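Local coordinates for protein oxidase/hydroxylase (Streptomyces hygroscopicus subsp. hygroscopicus, PDB 4XCB) that is probably a 2-oxoglutarate-dependent dioxygenase with a metal-centred active site, and binds hygromycin B together with 2-oxoglutarate, at residues Tyr13-Thr18 with Gly132-Pro137. Numbering follows the deposited sequence.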
# COMPACT_ATOMS: atom_id res chain seq x y z
N TYR A 13 9.07 16.00 -3.45
CA TYR A 13 9.79 14.77 -3.77
C TYR A 13 10.71 14.40 -2.63
O TYR A 13 10.74 13.25 -2.20
CB TYR A 13 10.61 14.91 -5.06
CG TYR A 13 11.36 13.65 -5.42
CD1 TYR A 13 10.80 12.71 -6.28
CD2 TYR A 13 12.62 13.38 -4.90
CE1 TYR A 13 11.49 11.55 -6.62
CE2 TYR A 13 13.30 12.23 -5.22
CZ TYR A 13 12.73 11.32 -6.08
OH TYR A 13 13.44 10.18 -6.39
N ILE A 14 11.45 15.39 -2.16
CA ILE A 14 12.38 15.20 -1.06
C ILE A 14 11.67 14.84 0.24
O ILE A 14 12.10 13.94 0.95
CB ILE A 14 13.25 16.46 -0.88
CG1 ILE A 14 14.13 16.62 -2.12
CG2 ILE A 14 14.10 16.38 0.38
CD1 ILE A 14 14.91 17.91 -2.17
N PHE A 15 10.56 15.51 0.57
CA PHE A 15 9.87 15.16 1.80
C PHE A 15 9.35 13.72 1.74
O PHE A 15 9.45 12.98 2.70
CB PHE A 15 8.72 16.12 2.09
CG PHE A 15 8.06 15.87 3.40
CD1 PHE A 15 8.56 16.42 4.58
CD2 PHE A 15 6.96 15.03 3.48
CE1 PHE A 15 7.94 16.16 5.79
CE2 PHE A 15 6.34 14.77 4.68
CZ PHE A 15 6.81 15.33 5.84
N ASP A 16 8.80 13.35 0.59
CA ASP A 16 8.26 12.02 0.41
C ASP A 16 9.37 10.98 0.56
O ASP A 16 9.21 9.98 1.26
CB ASP A 16 7.61 11.89 -0.96
CG ASP A 16 7.24 10.46 -1.31
OD1 ASP A 16 6.55 9.79 -0.52
OD2 ASP A 16 7.64 10.00 -2.40
N THR A 17 10.50 11.23 -0.09
CA THR A 17 11.50 10.18 -0.17
C THR A 17 12.38 10.09 1.08
O THR A 17 12.95 9.02 1.35
CB THR A 17 12.41 10.36 -1.40
OG1 THR A 17 12.91 11.70 -1.45
CG2 THR A 17 11.63 10.04 -2.67
N THR A 18 12.51 11.17 1.83
CA THR A 18 13.41 11.19 2.98
C THR A 18 12.71 11.33 4.33
O THR A 18 13.31 11.07 5.38
CB THR A 18 14.43 12.34 2.86
OG1 THR A 18 13.77 13.60 3.09
CG2 THR A 18 15.08 12.34 1.48
N GLY A 132 -1.68 12.33 -6.13
CA GLY A 132 -0.89 13.54 -6.16
C GLY A 132 -0.65 14.21 -4.82
O GLY A 132 -0.00 15.26 -4.73
N LYS A 133 -1.15 13.59 -3.76
CA LYS A 133 -1.05 14.22 -2.45
C LYS A 133 -0.49 13.28 -1.40
O LYS A 133 -0.87 12.12 -1.33
CB LYS A 133 -2.43 14.72 -2.00
CG LYS A 133 -2.94 15.89 -2.83
CD LYS A 133 -4.17 16.51 -2.18
CE LYS A 133 -4.66 17.72 -2.96
NZ LYS A 133 -5.09 17.36 -4.34
N LEU A 134 0.41 13.80 -0.57
CA LEU A 134 0.83 13.12 0.65
C LEU A 134 -0.19 13.28 1.75
O LEU A 134 -0.79 14.34 1.91
CB LEU A 134 2.16 13.65 1.15
CG LEU A 134 3.35 13.26 0.26
CD1 LEU A 134 4.46 14.25 0.54
CD2 LEU A 134 3.80 11.85 0.56
N TYR A 135 -0.38 12.20 2.51
CA TYR A 135 -1.25 12.22 3.67
C TYR A 135 -0.48 11.69 4.88
O TYR A 135 -0.45 10.49 5.13
CB TYR A 135 -2.51 11.38 3.41
CG TYR A 135 -3.39 11.94 2.32
CD1 TYR A 135 -4.32 12.94 2.60
CD2 TYR A 135 -3.30 11.48 1.02
CE1 TYR A 135 -5.15 13.46 1.62
CE2 TYR A 135 -4.12 12.00 0.02
CZ TYR A 135 -5.04 12.99 0.32
OH TYR A 135 -5.85 13.53 -0.65
N CYS A 136 0.19 12.58 5.61
CA CYS A 136 0.91 12.20 6.82
C CYS A 136 0.17 12.72 8.03
O CYS A 136 -0.03 13.92 8.15
CB CYS A 136 2.34 12.74 6.83
SG CYS A 136 3.26 12.36 5.32
N PRO A 137 -0.23 11.83 8.94
CA PRO A 137 -1.12 12.31 10.00
C PRO A 137 -0.41 13.05 11.14
O PRO A 137 -1.11 13.74 11.89
CB PRO A 137 -1.78 11.03 10.50
CG PRO A 137 -0.78 9.98 10.25
CD PRO A 137 -0.07 10.36 8.97
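Leu134 meets the helix with both its methyl groups, each taking a different partner, and so illustrates how a single branched side chain can fill the angle between two neighbours on one helical turn. Its CD1 lies 3.9 Å from CD2 of Phe15, near the plane of the ring, while CD2 comes within 3.6 Å of Asp16 OD1. Two residues on, the sulfur of Cys136 reaches the same rim of the aromatic ring, with SG 4.0 Å from Phe15 CE2. This sulfur-aromatic contact is strictly edge-on: the line from SG to the ring centroid makes 88° with the ring normal. The ring is carried out to meet both partners because its CG stands anti to the backbone N (chi1 -175°). It sits between Leu134 and Cys136, at the end of the short strand 133-135, and two strands of the larger sheet of the double-stranded beta-helix, the cupin-type fold of the PhyH family: Leu21 on 20-23, Leu202 and Asn204 on 200-204. The metal centre is not part of this junction, the bound nickel lying about 13 Å from the Phe15 side chain. Beside Asp16 the packing stays close but changes character, a carboxylate oxygen lying against a methyl group with its polar partners elsewhere: OD1 forms a salt bridge with Lys164, and OD2 accepts a hydrogen bond from the backbone N of Asn166 of a second subunit. The loose side is at Lys133, partly exposed and not touching the helix, which donates through NZ to Gln118 O of a third subunit.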